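Local coordinates for DUF5012 domain-containing protein (Bacteroides thetaiotaomicron, PDB 5FQ8) that is of unknown function but, as a lipoprotein with an Ig-like domain followed by a second beta-rich domain, probably sits at the bacterial cell surface, at residues Y86-S97 against V122-Y132; E28-Y38 against V59-Y69. All coordinates share one frame; numbering follows the deposited sequence.

Contact 1: Y86-S97 against V122-Y132; sequences YVADNTASPLKS and VIFQMEPGIFY
Gln125 reaches Thr91 because its CG stands between the backbone N and the carbonyl carbon (chi1 54°) and the chain then runs extended, carrying the amide past Asp89 CB. There Gln125 NE2 donates to Thr91 O at 2.7 Å, in the carbonyl plane and on a lone pair, although the N-H...O angle is a bent 134°. Glutamine suits the place: its length carries the amide to the loop carbonyl of Thr91, while its CB covers one face of the Phe131 ring. Over the opposite face lies Leu95, whose CD2 is 3.7 Å from the Phe131 ring centroid, and Ser93 OG comes to the ring's edge. Farther out, Thr91 OG1 donates to Asp89 OD2 at 3.1 Å, bracing the loop, and the rigid ring of Pro128 rests its CB 3.9 Å from Thr91 CG2. At the end of strand 78-87, Tyr86 CG lies beside its own backbone N, which brings one ring face against Val122, whose CG1 sits over the centre, 3.8 Å from the Tyr86 ring centroid. Phe124 meets the same tyrosine obliquely, ring centroids 5.5 Å apart and planes at 45°, and Ile64 of strand 63-72 touches both aromatics. Large apolar groups thus pack the joint where the last Ig-like strand runs into a linker lying on the beta hairpin of strands 120-125 and 130-133, an interface of two beta domains in tandem.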
loop_
_atom_site.group_PDB
_atom_site.type_symbol
_atom_site.label_atom_id
_atom_site.label_comp_id
_atom_site.label_asym_id
_atom_site.label_seq_id
_atom_site.Cartn_x
_atom_site.Cartn_y
_atom_site.Cartn_z
ATOM N N TYR G 86 -5.547 -60.279 35.279
ATOM C CA TYR G 86 -5.437 -61.669 34.862
ATOM C C TYR G 86 -4.889 -62.530 35.995
ATOM O O TYR G 86 -4.035 -62.096 36.770
ATOM C CB TYR G 86 -4.525 -61.810 33.644
ATOM C CG TYR G 86 -4.894 -60.962 32.451
ATOM C CD1 TYR G 86 -4.437 -59.657 32.337
ATOM C CD2 TYR G 86 -5.667 -61.476 31.420
ATOM C CE1 TYR G 86 -4.754 -58.880 31.240
ATOM C CE2 TYR G 86 -5.988 -60.708 30.320
ATOM C CZ TYR G 86 -5.530 -59.411 30.237
ATOM O OH TYR G 86 -5.844 -58.638 29.148
ATOM N N VAL G 87 -5.367 -63.770 36.070
ATOM C CA VAL G 87 -5.038 -64.681 37.161
ATOM C C VAL G 87 -4.410 -65.949 36.592
ATOM O O VAL G 87 -4.953 -66.547 35.657
ATOM C CB VAL G 87 -6.284 -65.021 37.997
ATOM C CG1 VAL G 87 -5.886 -65.760 39.248
ATOM C CG2 VAL G 87 -7.020 -63.768 38.355
ATOM N N ALA G 88 -3.291 -66.375 37.180
ATOM C CA ALA G 88 -2.569 -67.551 36.709
ATOM C C ALA G 88 -3.162 -68.826 37.302
ATOM O O ALA G 88 -4.204 -68.811 37.957
ATOM C CB ALA G 88 -1.088 -67.419 37.036
ATOM N N ASP G 89 -2.495 -69.955 37.076
ATOM C CA ASP G 89 -3.000 -71.254 37.487
ATOM C C ASP G 89 -2.277 -71.842 38.687
ATOM O O ASP G 89 -2.731 -72.871 39.207
ATOM C CB ASP G 89 -2.900 -72.244 36.317
ATOM C CG ASP G 89 -3.576 -73.574 36.606
ATOM O OD1 ASP G 89 -4.796 -73.674 36.387
ATOM O OD2 ASP G 89 -2.884 -74.510 37.053
ATOM N N ASN G 90 -1.166 -71.228 39.117
ATOM C CA ASN G 90 -0.371 -71.609 40.288
ATOM C C ASN G 90 0.638 -72.704 39.963
ATOM O O ASN G 90 1.726 -72.734 40.545
ATOM C CB ASN G 90 -1.258 -72.050 41.466
ATOM C CG ASN G 90 -0.982 -71.272 42.723
ATOM O OD1 ASN G 90 -0.312 -70.240 42.698
ATOM N ND2 ASN G 90 -1.509 -71.756 43.838
ATOM N N THR G 91 0.293 -73.588 39.028
ATOM C CA THR G 91 1.149 -74.717 38.681
ATOM C C THR G 91 2.444 -74.259 38.027
ATOM O O THR G 91 2.465 -73.290 37.273
ATOM C CB THR G 91 0.406 -75.661 37.740
ATOM O OG1 THR G 91 -0.731 -76.206 38.418
ATOM C CG2 THR G 91 1.318 -76.787 37.277
ATOM N N ALA G 92 3.531 -74.971 38.315
ATOM C CA ALA G 92 4.832 -74.619 37.771
ATOM C C ALA G 92 4.881 -74.865 36.265
ATOM O O ALA G 92 4.112 -75.654 35.707
ATOM C CB ALA G 92 5.936 -75.416 38.462
ATOM N N SER G 93 5.813 -74.172 35.612
ATOM C CA SER G 93 6.024 -74.212 34.170
ATOM C C SER G 93 7.218 -73.331 33.829
ATOM O O SER G 93 7.428 -72.304 34.485
ATOM C CB SER G 93 4.781 -73.734 33.421
ATOM O OG SER G 93 4.948 -73.858 32.026
ATOM N N PRO G 94 8.037 -73.692 32.839
ATOM C CA PRO G 94 9.099 -72.768 32.406
ATOM C C PRO G 94 8.555 -71.488 31.799
ATOM O O PRO G 94 9.297 -70.504 31.688
ATOM C CB PRO G 94 9.892 -73.593 31.383
ATOM C CG PRO G 94 8.967 -74.670 30.947
ATOM C CD PRO G 94 8.101 -74.979 32.132
ATOM N N LEU G 95 7.283 -71.475 31.406
ATOM C CA LEU G 95 6.606 -70.270 30.949
ATOM C C LEU G 95 6.044 -69.555 32.167
ATOM O O LEU G 95 5.213 -70.116 32.887
ATOM C CB LEU G 95 5.492 -70.628 29.967
ATOM C CG LEU G 95 5.116 -69.628 28.883
ATOM C CD1 LEU G 95 6.360 -69.119 28.203
ATOM C CD2 LEU G 95 4.206 -70.300 27.880
ATOM N N LYS G 96 6.513 -68.335 32.410
ATOM C CA LYS G 96 6.093 -67.538 33.554
ATOM C C LYS G 96 5.192 -66.399 33.093
ATOM O O LYS G 96 5.420 -65.813 32.031
ATOM C CB LYS G 96 7.304 -66.969 34.300
ATOM C CG LYS G 96 7.746 -67.768 35.523
ATOM C CD LYS G 96 8.457 -69.062 35.160
ATOM C CE LYS G 96 8.785 -69.867 36.404
ATOM N NZ LYS G 96 9.295 -71.204 36.042
ATOM N N SER G 97 4.175 -66.086 33.896
ATOM C CA SER G 97 3.249 -64.987 33.598
ATOM C C SER G 97 3.717 -63.667 34.220
ATOM O O SER G 97 4.284 -63.672 35.313
ATOM C CB SER G 97 1.858 -65.342 34.102
ATOM O OG SER G 97 1.592 -66.711 33.863
ATOM N N VAL G 122 0.262 -60.031 26.696
ATOM C CA VAL G 122 -0.125 -60.668 27.949
ATOM C C VAL G 122 -0.213 -62.173 27.743
ATOM O O VAL G 122 -0.851 -62.636 26.792
ATOM C CB VAL G 122 -1.472 -60.125 28.463
ATOM C CG1 VAL G 122 -1.804 -60.727 29.810
ATOM C CG2 VAL G 122 -1.442 -58.616 28.543
ATOM N N ILE G 123 0.409 -62.937 28.646
ATOM C CA ILE G 123 0.434 -64.398 28.581
ATOM C C ILE G 123 0.306 -64.956 29.996
ATOM O O ILE G 123 1.179 -64.725 30.838
ATOM C CB ILE G 123 1.721 -64.938 27.923
ATOM C CG1 ILE G 123 2.026 -64.218 26.609
ATOM C CG2 ILE G 123 1.588 -66.411 27.650
ATOM C CD1 ILE G 123 3.252 -64.710 25.921
ATOM N N PHE G 124 -0.759 -65.706 30.257
ATOM C CA PHE G 124 -0.937 -66.360 31.547
ATOM C C PHE G 124 -1.545 -67.733 31.318
ATOM O O PHE G 124 -2.171 -67.989 30.288
ATOM C CB PHE G 124 -1.827 -65.536 32.498
ATOM C CG PHE G 124 -3.304 -65.613 32.181
ATOM C CD1 PHE G 124 -3.883 -64.721 31.296
ATOM C CD2 PHE G 124 -4.110 -66.571 32.779
ATOM C CE1 PHE G 124 -5.227 -64.789 31.004
ATOM C CE2 PHE G 124 -5.458 -66.643 32.490
ATOM C CZ PHE G 124 -6.017 -65.751 31.599
ATOM N N GLN G 125 -1.378 -68.617 32.295
ATOM C CA GLN G 125 -1.873 -69.984 32.174
ATOM C C GLN G 125 -3.169 -70.153 32.954
ATOM O O GLN G 125 -3.243 -69.804 34.134
ATOM C CB GLN G 125 -0.830 -71.003 32.642
ATOM C CG GLN G 125 -0.281 -70.791 34.037
ATOM C CD GLN G 125 0.214 -72.078 34.680
ATOM O OE1 GLN G 125 0.297 -73.124 34.037
ATOM N NE2 GLN G 125 0.534 -72.004 35.965
ATOM N N MET G 126 -4.180 -70.697 32.288
ATOM C CA MET G 126 -5.471 -70.978 32.898
ATOM C C MET G 126 -5.637 -72.444 33.258
ATOM O O MET G 126 -6.598 -72.791 33.953
ATOM C CB MET G 126 -6.597 -70.563 31.947
ATOM C CG MET G 126 -6.097 -69.860 30.694
ATOM S SD MET G 126 -7.149 -70.096 29.255
ATOM C CE MET G 126 -8.721 -69.524 29.883
ATOM N N GLU G 127 -4.735 -73.299 32.783
ATOM C CA GLU G 127 -4.705 -74.736 33.003
ATOM C C GLU G 127 -3.246 -75.152 32.945
ATOM O O GLU G 127 -2.471 -74.547 32.196
ATOM C CB GLU G 127 -5.522 -75.493 31.943
ATOM C CG GLU G 127 -7.030 -75.442 32.129
ATOM C CD GLU G 127 -7.535 -76.444 33.149
ATOM O OE1 GLU G 127 -6.752 -76.859 34.031
ATOM O OE2 GLU G 127 -8.720 -76.829 33.063
ATOM N N PRO G 128 -2.839 -76.190 33.695
ATOM C CA PRO G 128 -1.405 -76.425 33.905
ATOM C C PRO G 128 -0.627 -76.542 32.611
ATOM O O PRO G 128 0.596 -76.382 32.599
ATOM C CB PRO G 128 -1.377 -77.738 34.689
ATOM C CG PRO G 128 -2.724 -77.827 35.314
ATOM C CD PRO G 128 -3.653 -77.251 34.307
ATOM N N GLY G 129 -1.329 -76.798 31.514
ATOM C CA GLY G 129 -0.681 -76.871 30.224
ATOM C C GLY G 129 -1.055 -75.744 29.286
ATOM O O GLY G 129 -0.264 -75.368 28.420
ATOM N N ILE G 130 -2.249 -75.189 29.452
ATOM C CA ILE G 130 -2.828 -74.262 28.486
ATOM C C ILE G 130 -2.608 -72.830 28.955
ATOM O O ILE G 130 -2.811 -72.510 30.131
ATOM C CB ILE G 130 -4.326 -74.559 28.276
ATOM C CG1 ILE G 130 -4.521 -75.978 27.737
ATOM C CG2 ILE G 130 -4.941 -73.553 27.327
ATOM C CD1 ILE G 130 -4.736 -77.031 28.799
ATOM N N PHE G 131 -2.191 -71.965 28.037
ATOM C CA PHE G 131 -1.916 -70.567 28.335
ATOM C C PHE G 131 -2.776 -69.664 27.462
ATOM O O PHE G 131 -3.022 -69.967 26.294
ATOM C CB PHE G 131 -0.452 -70.225 28.099
ATOM C CG PHE G 131 0.495 -70.891 29.048
ATOM C CD1 PHE G 131 0.680 -72.259 29.030
ATOM C CD2 PHE G 131 1.211 -70.135 29.957
ATOM C CE1 PHE G 131 1.555 -72.863 29.909
ATOM C CE2 PHE G 131 2.089 -70.730 30.834
ATOM C CZ PHE G 131 2.263 -72.096 30.811
ATOM N N TYR G 132 -3.217 -68.542 28.027
ATOM C CA TYR G 132 -3.969 -67.544 27.277
ATOM C C TYR G 132 -3.025 -66.473 26.758
ATOM O O TYR G 132 -2.179 -65.973 27.503
ATOM C CB TYR G 132 -5.046 -66.900 28.146
ATOM C CG TYR G 132 -5.727 -65.710 27.499
ATOM C CD1 TYR G 132 -6.845 -65.884 26.697
ATOM C CD2 TYR G 132 -5.258 -64.411 27.701
ATOM C CE1 TYR G 132 -7.474 -64.807 26.111
ATOM C CE2 TYR G 132 -5.880 -63.328 27.116
ATOM C CZ TYR G 132 -6.988 -63.533 26.324
ATOM O OH TYR G 132 -7.618 -62.461 25.741
#

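Contact 2: E28-Y38 against V59-Y69; sequences EKGQPFVEPGY and VNTPGIYNLVY
Lys29 lays its aliphatic chain along the turn at Val59 and Asn60, its CE 3.5 Å from Asn60 O. Next, Gly30 N donates to Val59 O at 3.0 Å; Gly30 occupies the third position of a type II turn, where its positive phi would press any CB against the preceding carbonyl. Gln31 O then rests on the methyl CG1 of Val59. Phe33, its CG anti to the backbone N (chi1 166°), sends its ring inward, and Phe33 CZ meets Leu67 CD1 at 3.9 Å, with Leu27 and Val85 also packing on it. Glu35 bends at chi2 (56°) so that OE1 accepts a hydrogen bond from Tyr69 OH at the edge of that ring, the carboxylate plane turned 73° from it. Glu35 OE2 accepts from Gly37 N at 3.1 Å and forms a salt bridge with Arg83. With an alanine at Glu35, Arg83 would probably lose this carboxylate mate and the Tyr69 hydroxyl this acceptor. Tyr38 finally crosses Tyr69, with Tyr38 CD2 to Tyr69 CE2 at 3.7 Å, the two rings meeting obliquely. Apolar contacts and polar ties together hold this loop, which links strand 24-27 of one sheet to strand 38-42 of the other, a cross-sheet connection of the Ig-like beta sandwich.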
loop_
_atom_site.group_PDB
_atom_site.type_symbol
_atom_site.label_atom_id
_atom_site.label_comp_id
_atom_site.label_asym_id
_atom_site.label_seq_id
_atom_site.Cartn_x
_atom_site.Cartn_y
_atom_site.Cartn_z
ATOM N N GLU G 28 -0.943 -64.025 40.444
ATOM C CA GLU G 28 -1.014 -65.473 40.573
ATOM C C GLU G 28 -2.174 -65.864 41.477
ATOM O O GLU G 28 -2.594 -65.097 42.345
ATOM C CB GLU G 28 0.296 -66.040 41.126
ATOM C CG GLU G 28 1.524 -65.720 40.288
ATOM C CD GLU G 28 2.717 -66.577 40.649
ATOM O OE1 GLU G 28 2.517 -67.730 41.088
ATOM O OE2 GLU G 28 3.859 -66.098 40.496
ATOM N N LYS G 29 -2.690 -67.068 41.259
ATOM C CA LYS G 29 -3.822 -67.543 42.041
ATOM C C LYS G 29 -3.498 -67.473 43.521
ATOM O O LYS G 29 -2.505 -68.043 43.978
ATOM C CB LYS G 29 -4.179 -68.970 41.642
ATOM C CG LYS G 29 -5.357 -69.555 42.408
ATOM C CD LYS G 29 -5.582 -71.015 42.030
ATOM C CE LYS G 29 -6.746 -71.636 42.779
ATOM N NZ LYS G 29 -6.368 -72.936 43.393
ATOM N N GLY G 30 -4.326 -66.751 44.264
ATOM C CA GLY G 30 -4.143 -66.562 45.680
ATOM C C GLY G 30 -3.474 -65.259 46.051
ATOM O O GLY G 30 -3.531 -64.861 47.217
ATOM N N GLN G 31 -2.851 -64.590 45.102
ATOM C CA GLN G 31 -2.164 -63.352 45.412
ATOM C C GLN G 31 -3.177 -62.216 45.450
ATOM O O GLN G 31 -3.922 -62.035 44.482
ATOM C CB GLN G 31 -1.079 -63.073 44.387
ATOM C CG GLN G 31 0.197 -62.502 44.987
ATOM C CD GLN G 31 0.936 -63.488 45.884
ATOM O OE1 GLN G 31 0.399 -63.985 46.877
ATOM N NE2 GLN G 31 2.184 -63.770 45.534
ATOM N N PRO G 32 -3.257 -61.454 46.542
ATOM C CA PRO G 32 -4.299 -60.433 46.654
ATOM C C PRO G 32 -4.133 -59.346 45.613
ATOM O O PRO G 32 -3.028 -59.052 45.157
ATOM C CB PRO G 32 -4.105 -59.881 48.067
ATOM C CG PRO G 32 -3.422 -60.960 48.797
ATOM C CD PRO G 32 -2.524 -61.619 47.804
ATOM N N PHE G 33 -5.255 -58.751 45.235
ATOM C CA PHE G 33 -5.269 -57.640 44.295
ATOM C C PHE G 33 -5.400 -56.331 45.056
ATOM O O PHE G 33 -6.412 -56.093 45.720
ATOM C CB PHE G 33 -6.409 -57.766 43.293
ATOM C CG PHE G 33 -6.667 -56.501 42.533
ATOM C CD1 PHE G 33 -5.840 -56.121 41.496
ATOM C CD2 PHE G 33 -7.729 -55.678 42.865
ATOM C CE1 PHE G 33 -6.076 -54.958 40.801
ATOM C CE2 PHE G 33 -7.962 -54.512 42.168
ATOM C CZ PHE G 33 -7.135 -54.156 41.137
ATOM N N VAL G 34 -4.390 -55.482 44.931
ATOM C CA VAL G 34 -4.355 -54.193 45.596
ATOM C C VAL G 34 -4.660 -53.118 44.571
ATOM O O VAL G 34 -3.999 -53.040 43.529
ATOM C CB VAL G 34 -2.992 -53.939 46.254
ATOM C CG1 VAL G 34 -3.032 -52.642 47.041
ATOM C CG2 VAL G 34 -2.617 -55.099 47.143
ATOM N N GLU G 35 -5.645 -52.287 44.868
ATOM C CA GLU G 35 -6.061 -51.219 43.978
ATOM C C GLU G 35 -4.908 -50.261 43.712
ATOM O O GLU G 35 -4.463 -49.567 44.629
ATOM C CB GLU G 35 -7.256 -50.480 44.585
ATOM C CG GLU G 35 -7.684 -49.242 43.827
ATOM C CD GLU G 35 -7.989 -49.522 42.380
ATOM O OE1 GLU G 35 -8.738 -50.470 42.096
ATOM O OE2 GLU G 35 -7.475 -48.793 41.520
ATOM N N PRO G 36 -4.399 -50.196 42.482
ATOM C CA PRO G 36 -3.282 -49.282 42.192
ATOM C C PRO G 36 -3.590 -47.818 42.438
ATOM O O PRO G 36 -2.677 -47.062 42.789
ATOM C CB PRO G 36 -2.999 -49.551 40.711
ATOM C CG PRO G 36 -3.515 -50.913 40.469
ATOM C CD PRO G 36 -4.730 -51.038 41.328
ATOM N N GLY G 37 -4.828 -47.385 42.252
ATOM C CA GLY G 37 -5.244 -46.035 42.571
ATOM C C GLY G 37 -5.763 -45.283 41.357
ATOM O O GLY G 37 -5.610 -45.696 40.210
ATOM N N TYR G 38 -6.373 -44.143 41.647
ATOM C CA TYR G 38 -6.940 -43.284 40.616
ATOM C C TYR G 38 -7.241 -41.930 41.238
ATOM O O TYR G 38 -7.349 -41.802 42.461
ATOM C CB TYR G 38 -8.207 -43.889 40.012
ATOM C CG TYR G 38 -9.181 -44.352 41.057
ATOM C CD1 TYR G 38 -10.118 -43.489 41.585
ATOM C CD2 TYR G 38 -9.148 -45.652 41.528
ATOM C CE1 TYR G 38 -10.991 -43.907 42.547
ATOM C CE2 TYR G 38 -10.017 -46.075 42.483
ATOM C CZ TYR G 38 -10.938 -45.202 42.991
ATOM O OH TYR G 38 -11.812 -45.634 43.952
ATOM N N VAL G 59 -9.393 -63.666 42.963
ATOM C CA VAL G 59 -8.008 -64.100 42.902
ATOM C C VAL G 59 -7.880 -65.604 43.069
ATOM O O VAL G 59 -6.850 -66.175 42.697
ATOM C CB VAL G 59 -7.169 -63.363 43.959
ATOM C CG1 VAL G 59 -7.139 -61.886 43.654
ATOM C CG2 VAL G 59 -7.737 -63.603 45.340
ATOM N N ASN G 60 -8.896 -66.268 43.614
ATOM C CA ASN G 60 -8.850 -67.704 43.841
ATOM C C ASN G 60 -9.457 -68.505 42.698
ATOM O O ASN G 60 -9.673 -69.709 42.851
ATOM C CB ASN G 60 -9.558 -68.056 45.148
ATOM C CG ASN G 60 -8.770 -67.635 46.368
ATOM O OD1 ASN G 60 -9.158 -66.711 47.077
ATOM N ND2 ASN G 60 -7.660 -68.318 46.622
ATOM N N THR G 61 -9.745 -67.868 41.565
ATOM C CA THR G 61 -10.262 -68.545 40.383
ATOM C C THR G 61 -9.574 -67.987 39.149
ATOM O O THR G 61 -9.788 -66.823 38.798
ATOM C CB THR G 61 -11.774 -68.369 40.252
ATOM O OG1 THR G 61 -12.437 -69.036 41.330
ATOM C CG2 THR G 61 -12.254 -68.945 38.939
ATOM N N PRO G 62 -8.733 -68.766 38.478
ATOM C CA PRO G 62 -8.033 -68.246 37.300
ATOM C C PRO G 62 -9.003 -67.761 36.236
ATOM O O PRO G 62 -10.119 -68.264 36.105
ATOM C CB PRO G 62 -7.226 -69.451 36.815
ATOM C CG PRO G 62 -6.997 -70.255 38.047
ATOM C CD PRO G 62 -8.231 -70.089 38.881
ATOM N N GLY G 63 -8.569 -66.757 35.489
ATOM C CA GLY G 63 -9.364 -66.217 34.406
ATOM C C GLY G 63 -9.032 -64.756 34.162
ATOM O O GLY G 63 -8.006 -64.250 34.611
ATOM N N ILE G 64 -9.930 -64.096 33.432
ATOM C CA ILE G 64 -9.799 -62.688 33.080
ATOM C C ILE G 64 -10.891 -61.905 33.791
ATOM O O ILE G 64 -12.079 -62.229 33.673
ATOM C CB ILE G 64 -9.888 -62.472 31.564
ATOM C CG1 ILE G 64 -8.901 -63.375 30.836
ATOM C CG2 ILE G 64 -9.607 -61.026 31.232
ATOM C CD1 ILE G 64 -8.931 -63.193 29.337
ATOM N N TYR G 65 -10.488 -60.859 34.508
ATOM C CA TYR G 65 -11.403 -60.014 35.258
ATOM C C TYR G 65 -11.229 -58.581 34.794
ATOM O O TYR G 65 -10.114 -58.052 34.820
ATOM C CB TYR G 65 -11.151 -60.138 36.758
ATOM C CG TYR G 65 -11.420 -61.515 37.283
ATOM C CD1 TYR G 65 -12.707 -61.917 37.604
ATOM C CD2 TYR G 65 -10.393 -62.428 37.434
ATOM C CE1 TYR G 65 -12.961 -63.180 38.077
ATOM C CE2 TYR G 65 -10.638 -63.698 37.907
ATOM C CZ TYR G 65 -11.922 -64.067 38.225
ATOM O OH TYR G 65 -12.165 -65.333 38.693
ATOM N N ASN G 66 -12.327 -57.963 34.364
ATOM C CA ASN G 66 -12.338 -56.573 33.923
ATOM C C ASN G 66 -13.002 -55.696 34.975
ATOM O O ASN G 66 -14.098 -56.011 35.449
ATOM C CB ASN G 66 -13.078 -56.426 32.596
ATOM C CG ASN G 66 -12.341 -57.055 31.451
ATOM O OD1 ASN G 66 -11.575 -56.395 30.760
ATOM N ND2 ASN G 66 -12.569 -58.342 31.237
ATOM N N LEU G 67 -12.342 -54.597 35.326
ATOM C CA LEU G 67 -12.877 -53.600 36.241
ATOM C C LEU G 67 -13.067 -52.303 35.480
ATOM O O LEU G 67 -12.171 -51.876 34.752
ATOM C CB LEU G 67 -11.944 -53.381 37.421
ATOM C CG LEU G 67 -11.547 -54.587 38.258
ATOM C CD1 LEU G 67 -10.109 -54.441 38.689
ATOM C CD2 LEU G 67 -12.435 -54.688 39.464
ATOM N N VAL G 68 -14.232 -51.687 35.636
ATOM C CA VAL G 68 -14.553 -50.438 34.956
ATOM C C VAL G 68 -14.646 -49.333 35.994
ATOM O O VAL G 68 -15.436 -49.420 36.938
ATOM C CB VAL G 68 -15.848 -50.553 34.143
ATOM C CG1 VAL G 68 -16.245 -49.197 33.603
ATOM C CG2 VAL G 68 -15.638 -51.506 33.007
ATOM N N TYR G 69 -13.828 -48.304 35.822
ATOM C CA TYR G 69 -13.793 -47.155 36.713
ATOM C C TYR G 69 -14.522 -45.995 36.057
ATOM O O TYR G 69 -14.306 -45.710 34.876
ATOM C CB TYR G 69 -12.355 -46.742 37.018
ATOM C CG TYR G 69 -11.511 -47.763 37.719
ATOM C CD1 TYR G 69 -10.923 -48.801 37.022
ATOM C CD2 TYR G 69 -11.258 -47.665 39.074
ATOM C CE1 TYR G 69 -10.131 -49.719 37.654
ATOM C CE2 TYR G 69 -10.467 -48.580 39.708
ATOM C CZ TYR G 69 -9.911 -49.603 38.992
ATOM O OH TYR G 69 -9.125 -50.515 39.633
#

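Overall arrangement
Along the chain the contacts come in series: contact 2 closes within the Ig-like domain before contact 1 opens on strand 78-87, the last strand of that domain's four-stranded sheet along the chain. Their centres lie 15 Å apart, and they are joined through this sheet, in which strand 63-72, carrying much of contact 2, is the antiparallel neighbour of strand 78-87, which leads into contact 1. Val87 N and Gly63 O probably share a hydrogen bond there, and Ala88 O packs on Pro62. Strand 63-72 thus takes part in both, Leu67 and Tyr69 within contact 2 and Ile64 against Tyr132 at the domain junction, so that the two beta-rich domains meet through direct packing as well as the linker.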